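Local structure of regulator of polyketide synthase expression (Bifidobacterium adolescentis, 3ONQ) at residues Q8-I11 against L12-L15; L48-Q51 against G52-C56; P167-L171 against L172-Y176. The protein is of unproven function but carries a PucR-type C-terminal helix-turn-helix domain and probably binds DNA to regulate polyketide synthase genes. One frame throughout, in Å; residues are numbered along the deposited sequence.

In the fold
Along the chain the three contacts follow in series; none encloses or crosses another, and each is local, made within one unbroken stretch of chain. Interaction 1 opens helix 11-15, at the first modelled residues. Interaction 2 is the turn from helix 39-48 into strand 55-61 of the mixed sheet, its centre about 21 Å from that of interaction 1. Interaction 3 closes the break between helices 166-172 and 175-190, leading from the sheet region toward the C-terminal helices; its nearest atoms are about 11 Å from interaction 2 and about 18 Å from interaction 1. Interactions 1 and 2 both meet the second subunit, while interaction 3 packs against the third.

Interaction 1 (Q8-I11 against L12-L15); sequences QADI and LDLL
A capping box starts helix 11-15: Asp10, the N-cap, and Asp13 each accept the other's backbone N-H through a side-chain carboxylate. Asp13 N gives its hydrogen to Asp10 OD1 at 2.8 Å, nearly straight and close to the line of the carboxylate C-O bond. In return Asp10 N reaches Asp13 OD2 at 2.9 Å, coming to the anti side of that oxygen and 26° out of its carboxylate plane. The Asp10 CG sits between its own backbone N and carbonyl carbon (chi1 64°), which turns OD1 back over the first helical turn. With both bonds made, the two carboxylates stack with planes only 6° apart, and Asp10 OD1 lies 3.2 Å from Asp13 OD2. This closeness of two acceptors is probably eased by Arg40 of the second subunit, which forms salt bridges with both aspartates. With an alanine here in place of the aspartate, Asp13 N is likely to lose its capping acceptor, and Arg40 of the second subunit one of its carboxylate partners. Behind the box the regular helical pattern begins, with Leu14 N bonded to Asp10 O at 3.0 Å and Leu15 N to Ile11 O. Leu14 and Leu15 also pack on helix 21-33 of the same chain. Just ahead of the cap, Ala9 CB rests 3.7 Å from Asp13 CB and 4.0 Å from Leu14 CD2.

Interaction 2 (L48-Q51 against G52-C56); sequences LGWQ and GDFNC
With CG of Trp50 anti to its carbonyl carbon (chi1 -60°) and CG of Phe54 held between backbone N and carbonyl carbon (chi1 54°), the two aromatic rings are brought together across the turn. They make a T-shaped, edge-to-face pair: the six-membered ring of Trp50 offers its edge to a face of Phe54, centroids 5.0 Å apart and planes at 70°. Trp50 CE3 does the touching, 3.5 Å above the Phe54 plane and displaced toward the rim, and it lies 3.6 Å from Phe54 CD1. Trp50 CB lies on the same side of that ring, near its CE2 rim, 3.8 Å from Phe54 CE2. This turn links helix 39-48, ended by a Schellman motif at Gly49, to strand 55-61 of the sheet. Its bend passes through Gly52, whose positive phi suits a residue without a side chain, and an inverse gamma turn centred on Asp53, with a weak bond from Phe54 N to Gly52 O. Met45 of helix 39-48 touches both side chains, and the Trp50 ring also meets that of His85. Where the strand begins, Cys56 CB comes to the indole edge, 3.9 Å from Trp50 CZ3, while its SG lies in plane at the edge of the Phe54 ring.

Interaction 3 (P167-L171 against L172-Y176); sequences PERAL and LGDDY
Arg169 and Asp174 lie alongside each other, joined by a side-on salt bridge in which two nitrogens share a single oxygen. Arg169 NE lies 2.8 Å from Asp174 OD2 and meets it nearly along the C-O bond; Arg169 NH2, 2.9 Å from the same Asp174 OD2, approaches on the syn side, 31° out of the carboxylate plane. The oxygen itself is only 2° out of the guanidinium plane, so both N-H groups reach it in plane, though neither bond is straight and the two flat groups are moderately twisted against each other. The bend of the arginine chain at chi3 (51°) brings NE and NH2 round to the aspartate. Beyond this pair, Tyr176 CB touches the guanidinium edge, 3.9 Å from Arg169 NH2. Asp174 has a second task as N-cap of helix 175-190: its OD1 accepts from Tyr176 N at 3.0 Å, the donor standing above the carboxylate plane. The backbone fixes where Asp174 starts. A Schellman motif at Gly173, with positive phi, ends helix 166-172, and Asp174 N returns to Arg169 O at 3.1 Å. Gly173 N is bonded to Ala170 O, with a weak second bond to Arg169 O. Further out, Leu171 meets Leu171 of the third subunit. Within the chain, Pro167, Glu168 and Leu171 turn to Tyr248 of helix 244-261, while Arg169 and Asp174 pack against helix 132-149, where the Tyr176 ring stacks on His138.

Interaction 1 (Q8-I11 against L12-L15)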
loop_
_atom_site.group_PDB
_atom_site.type_symbol
_atom_site.label_atom_id
_atom_site.label_comp_id
_atom_site.label_asym_id
_atom_site.label_seq_id
_atom_site.Cartn_x
_atom_site.Cartn_y
_atom_site.Cartn_z
ATOM N N GLN B 8 -14.497 -3.202 -10.776
ATOM C CA GLN B 8 -14.606 -3.795 -9.442
ATOM C C GLN B 8 -15.912 -3.406 -8.744
ATOM O O GLN B 8 -16.436 -2.311 -8.952
ATOM C CB GLN B 8 -13.408 -3.404 -8.574
ATOM C CG GLN B 8 -13.218 -1.901 -8.425
ATOM C CD GLN B 8 -13.011 -1.474 -6.981
ATOM O OE1 GLN B 8 -12.443 -2.214 -6.175
ATOM N NE2 GLN B 8 -13.483 -0.275 -6.645
ATOM N N ALA B 9 -16.424 -4.313 -7.917
ATOM C CA ALA B 9 -17.702 -4.126 -7.232
ATOM C C ALA B 9 -17.716 -2.862 -6.379
ATOM O O ALA B 9 -16.770 -2.595 -5.642
ATOM C CB ALA B 9 -18.017 -5.341 -6.366
ATOM N N ASP B 10 -18.797 -2.093 -6.476
ATOM C CA ASP B 10 -18.964 -0.911 -5.637
ATOM C C ASP B 10 -19.747 -1.276 -4.370
ATOM O O ASP B 10 -20.151 -2.427 -4.201
ATOM C CB ASP B 10 -19.625 0.234 -6.420
ATOM C CG ASP B 10 -21.040 -0.089 -6.869
ATOM O OD1 ASP B 10 -21.753 -0.808 -6.137
ATOM O OD2 ASP B 10 -21.440 0.387 -7.956
ATOM N N ILE B 11 -19.947 -0.320 -3.470
ATOM C CA ILE B 11 -20.576 -0.647 -2.186
ATOM C C ILE B 11 -21.993 -1.174 -2.323
ATOM O O ILE B 11 -22.428 -1.978 -1.505
ATOM C CB ILE B 11 -20.563 0.519 -1.168
ATOM C CG1 ILE B 11 -21.320 1.734 -1.694
ATOM C CG2 ILE B 11 -19.152 0.894 -0.794
ATOM C CD1 ILE B 11 -21.260 2.906 -0.716
ATOM N N LEU B 12 -22.713 -0.734 -3.351
ATOM C CA LEU B 12 -24.054 -1.254 -3.582
ATOM C C LEU B 12 -24.007 -2.708 -4.068
ATOM O O LEU B 12 -24.849 -3.529 -3.686
ATOM C CB LEU B 12 -24.836 -0.376 -4.568
ATOM C CG LEU B 12 -25.201 1.011 -4.029
ATOM C CD1 LEU B 12 -26.035 1.786 -5.020
ATOM C CD2 LEU B 12 -25.944 0.904 -2.709
ATOM N N ASP B 13 -23.043 -3.017 -4.928
ATOM C CA ASP B 13 -22.835 -4.401 -5.339
ATOM C C ASP B 13 -22.603 -5.256 -4.094
ATOM O O ASP B 13 -23.307 -6.237 -3.873
ATOM C CB ASP B 13 -21.639 -4.523 -6.288
ATOM C CG ASP B 13 -21.858 -3.788 -7.599
ATOM O OD1 ASP B 13 -22.995 -3.798 -8.108
ATOM O OD2 ASP B 13 -20.889 -3.193 -8.112
ATOM N N LEU B 14 -21.631 -4.862 -3.275
ATOM C CA LEU B 14 -21.300 -5.610 -2.058
ATOM C C LEU B 14 -22.504 -5.841 -1.148
ATOM O O LEU B 14 -22.608 -6.889 -0.515
ATOM C CB LEU B 14 -20.192 -4.918 -1.265
ATOM C CG LEU B 14 -18.871 -4.813 -2.018
ATOM C CD1 LEU B 14 -17.801 -4.208 -1.133
ATOM C CD2 LEU B 14 -18.462 -6.190 -2.516
ATOM N N LEU B 15 -23.408 -4.865 -1.085
ATOM C CA LEU B 15 -24.556 -4.955 -0.189
ATOM C C LEU B 15 -25.699 -5.810 -0.754
ATOM O O LEU B 15 -26.653 -6.120 -0.044
ATOM C CB LEU B 15 -25.066 -3.558 0.176
ATOM C CG LEU B 15 -24.165 -2.769 1.128
ATOM C CD1 LEU B 15 -24.545 -1.295 1.122
ATOM C CD2 LEU B 15 -24.239 -3.328 2.535
#

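Interaction 2 (L48-Q51 against G52-C56)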
loop_
_atom_site.group_PDB
_atom_site.type_symbol
_atom_site.label_atom_id
_atom_site.label_comp_id
_atom_site.label_asym_id
_atom_site.label_seq_id
_atom_site.Cartn_x
_atom_site.Cartn_y
_atom_site.Cartn_z
ATOM N N LEU B 48 -21.850 3.143 8.967
ATOM C CA LEU B 48 -22.077 2.626 10.309
ATOM C C LEU B 48 -21.844 3.679 11.390
ATOM O O LEU B 48 -22.274 3.503 12.528
ATOM C CB LEU B 48 -21.174 1.415 10.573
ATOM C CG LEU B 48 -21.611 0.107 9.906
ATOM C CD1 LEU B 48 -20.567 -0.978 10.140
ATOM C CD2 LEU B 48 -22.971 -0.325 10.446
ATOM N N GLY B 49 -21.144 4.757 11.046
ATOM C CA GLY B 49 -20.951 5.853 11.982
ATOM C C GLY B 49 -19.511 6.058 12.426
ATOM O O GLY B 49 -19.216 6.925 13.244
ATOM N N TRP B 50 -18.600 5.264 11.888
ATOM C CA TRP B 50 -17.201 5.442 12.225
ATOM C C TRP B 50 -16.574 6.550 11.387
ATOM O O TRP B 50 -16.073 6.312 10.278
ATOM C CB TRP B 50 -16.439 4.150 12.018
ATOM C CG TRP B 50 -16.921 3.026 12.843
ATOM C CD1 TRP B 50 -18.144 2.422 12.786
ATOM C CD2 TRP B 50 -16.166 2.317 13.832
ATOM N NE1 TRP B 50 -18.207 1.398 13.699
ATOM C CE2 TRP B 50 -16.999 1.307 14.349
ATOM C CE3 TRP B 50 -14.864 2.439 14.323
ATOM C CZ2 TRP B 50 -16.575 0.418 15.334
ATOM C CZ3 TRP B 50 -14.442 1.553 15.319
ATOM C CH2 TRP B 50 -15.298 0.565 15.812
ATOM N N GLN B 51 -16.578 7.752 11.940
ATOM C CA GLN B 51 -16.127 8.935 11.221
ATOM C C GLN B 51 -14.616 9.157 11.273
ATOM O O GLN B 51 -13.985 9.046 12.327
ATOM C CB GLN B 51 -16.839 10.178 11.762
ATOM C CG GLN B 51 -16.599 11.433 10.941
ATOM C CD GLN B 51 -16.607 12.690 11.791
ATOM O OE1 GLN B 51 -16.577 12.615 13.021
ATOM N NE2 GLN B 51 -16.642 13.855 11.142
ATOM N N GLY B 52 -14.047 9.475 10.117
ATOM C CA GLY B 52 -12.693 9.996 10.037
ATOM C C GLY B 52 -11.623 9.073 10.567
ATOM O O GLY B 52 -11.706 7.857 10.411
ATOM N N ASP B 53 -10.609 9.650 11.201
ATOM C CA ASP B 53 -9.432 8.884 11.583
ATOM C C ASP B 53 -9.537 8.357 13.015
ATOM O O ASP B 53 -8.805 8.786 13.903
ATOM C CB ASP B 53 -8.168 9.729 11.411
ATOM C CG ASP B 53 -6.907 8.905 11.542
ATOM O OD1 ASP B 53 -7.000 7.661 11.429
ATOM O OD2 ASP B 53 -5.826 9.495 11.753
ATOM N N PHE B 54 -10.456 7.422 13.214
ATOM C CA PHE B 54 -10.848 6.975 14.539
ATOM C C PHE B 54 -9.787 6.093 15.185
ATOM O O PHE B 54 -8.900 5.564 14.512
ATOM C CB PHE B 54 -12.176 6.217 14.453
ATOM C CG PHE B 54 -12.166 5.085 13.450
ATOM C CD1 PHE B 54 -11.634 3.853 13.788
ATOM C CD2 PHE B 54 -12.701 5.254 12.177
ATOM C CE1 PHE B 54 -11.616 2.805 12.879
ATOM C CE2 PHE B 54 -12.694 4.200 11.251
ATOM C CZ PHE B 54 -12.145 2.976 11.612
ATOM N N ASN B 55 -9.874 5.955 16.500
ATOM C CA ASN B 55 -9.085 4.954 17.208
ATOM C C ASN B 55 -9.971 3.776 17.580
ATOM O O ASN B 55 -11.154 3.947 17.859
ATOM C CB ASN B 55 -8.437 5.547 18.456
ATOM C CG ASN B 55 -7.408 6.599 18.122
ATOM O OD1 ASN B 55 -7.409 7.696 18.691
ATOM N ND2 ASN B 55 -6.528 6.278 17.179
ATOM N N CYS B 56 -9.404 2.578 17.576
ATOM C CA CYS B 56 -10.197 1.395 17.836
ATOM C C CYS B 56 -9.306 0.315 18.426
ATOM O O CYS B 56 -8.077 0.428 18.373
ATOM C CB CYS B 56 -10.833 0.893 16.528
ATOM S SG CYS B 56 -9.615 0.325 15.274
#

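Interaction 3 (P167-L171 against L172-Y176)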
loop_
_atom_site.group_PDB
_atom_site.type_symbol
_atom_site.label_atom_id
_atom_site.label_comp_id
_atom_site.label_asym_id
_atom_site.label_seq_id
_atom_site.Cartn_x
_atom_site.Cartn_y
_atom_site.Cartn_z
ATOM N N PRO B 167 5.371 -15.996 17.264
ATOM C CA PRO B 167 5.835 -17.094 16.407
ATOM C C PRO B 167 4.701 -18.009 15.933
ATOM O O PRO B 167 4.665 -18.374 14.752
ATOM C CB PRO B 167 6.867 -17.841 17.277
ATOM C CG PRO B 167 6.735 -17.281 18.670
ATOM C CD PRO B 167 5.980 -15.988 18.607
ATOM N N GLU B 168 3.790 -18.378 16.824
ATOM C CA GLU B 168 2.673 -19.225 16.415
ATOM C C GLU B 168 1.814 -18.524 15.345
ATOM O O GLU B 168 1.354 -19.155 14.384
ATOM C CB GLU B 168 1.823 -19.623 17.622
ATOM C CG GLU B 168 2.548 -20.512 18.617
ATOM C CD GLU B 168 3.512 -19.753 19.523
ATOM O OE1 GLU B 168 3.517 -18.502 19.526
ATOM O OE2 GLU B 168 4.262 -20.427 20.245
ATOM N N ARG B 169 1.615 -17.217 15.507
ATOM C CA ARG B 169 0.891 -16.446 14.504
ATOM C C ARG B 169 1.633 -16.468 13.181
ATOM O O ARG B 169 1.030 -16.663 12.125
ATOM C CB ARG B 169 0.676 -15.002 14.971
ATOM C CG ARG B 169 -0.388 -14.875 16.060
ATOM C CD ARG B 169 -0.360 -13.490 16.701
ATOM N NE ARG B 169 -0.404 -12.435 15.687
ATOM C CZ ARG B 169 -0.162 -11.153 15.941
ATOM N NH1 ARG B 169 0.106 -10.767 17.188
ATOM N NH2 ARG B 169 -0.202 -10.255 14.959
ATOM N N ALA B 170 2.945 -16.266 13.236
ATOM C CA ALA B 170 3.751 -16.334 12.022
ATOM C C ALA B 170 3.639 -17.707 11.356
ATOM O O ALA B 170 3.498 -17.797 10.128
ATOM C CB ALA B 170 5.203 -15.964 12.309
ATOM N N LEU B 171 3.654 -18.776 12.155
ATOM C CA LEU B 171 3.472 -20.131 11.609
ATOM C C LEU B 171 2.115 -20.308 10.904
ATOM O O LEU B 171 1.983 -21.124 9.993
ATOM C CB LEU B 171 3.617 -21.201 12.698
ATOM C CG LEU B 171 5.026 -21.410 13.266
ATOM C CD1 LEU B 171 4.958 -22.204 14.560
ATOM C CD2 LEU B 171 5.939 -22.088 12.232
ATOM N N LEU B 172 1.104 -19.570 11.352
ATOM C CA LEU B 172 -0.226 -19.631 10.726
ATOM C C LEU B 172 -0.321 -18.790 9.454
ATOM O O LEU B 172 -1.304 -18.874 8.720
ATOM C CB LEU B 172 -1.304 -19.168 11.703
ATOM C CG LEU B 172 -1.552 -20.099 12.894
ATOM C CD1 LEU B 172 -2.597 -19.465 13.837
ATOM C CD2 LEU B 172 -2.015 -21.460 12.406
ATOM N N GLY B 173 0.688 -17.963 9.208
ATOM C CA GLY B 173 0.731 -17.177 7.980
ATOM C C GLY B 173 0.322 -15.723 8.186
ATOM O O GLY B 173 0.011 -15.033 7.234
ATOM N N ASP B 174 0.324 -15.265 9.435
ATOM C CA ASP B 174 -0.016 -13.884 9.770
ATOM C C ASP B 174 1.133 -12.931 9.432
ATOM O O ASP B 174 2.115 -12.859 10.158
ATOM C CB ASP B 174 -0.300 -13.799 11.276
ATOM C CG ASP B 174 -0.700 -12.402 11.726
ATOM O OD1 ASP B 174 -0.790 -11.497 10.863
ATOM O OD2 ASP B 174 -0.946 -12.225 12.947
ATOM N N ASP B 175 0.980 -12.192 8.336
ATOM C CA ASP B 175 1.980 -11.222 7.890
ATOM C C ASP B 175 2.322 -10.171 8.945
ATOM O O ASP B 175 3.463 -9.712 9.036
ATOM C CB ASP B 175 1.520 -10.536 6.595
ATOM C CG ASP B 175 1.884 -11.332 5.361
ATOM O OD1 ASP B 175 1.054 -11.415 4.432
ATOM O OD2 ASP B 175 3.005 -11.882 5.329
ATOM N N TYR B 176 1.331 -9.779 9.735
ATOM C CA TYR B 176 1.570 -8.807 10.808
ATOM C C TYR B 176 2.606 -9.381 11.793
ATOM O O TYR B 176 3.489 -8.663 12.265
ATOM C CB TYR B 176 0.285 -8.439 11.553
ATOM C CG TYR B 176 -0.663 -7.544 10.779
ATOM C CD1 TYR B 176 -0.315 -6.241 10.460
ATOM C CD2 TYR B 176 -1.910 -8.005 10.382
ATOM C CE1 TYR B 176 -1.190 -5.419 9.759
ATOM C CE2 TYR B 176 -2.788 -7.201 9.674
ATOM C CZ TYR B 176 -2.426 -5.908 9.370
ATOM O OH TYR B 176 -3.308 -5.107 8.679
#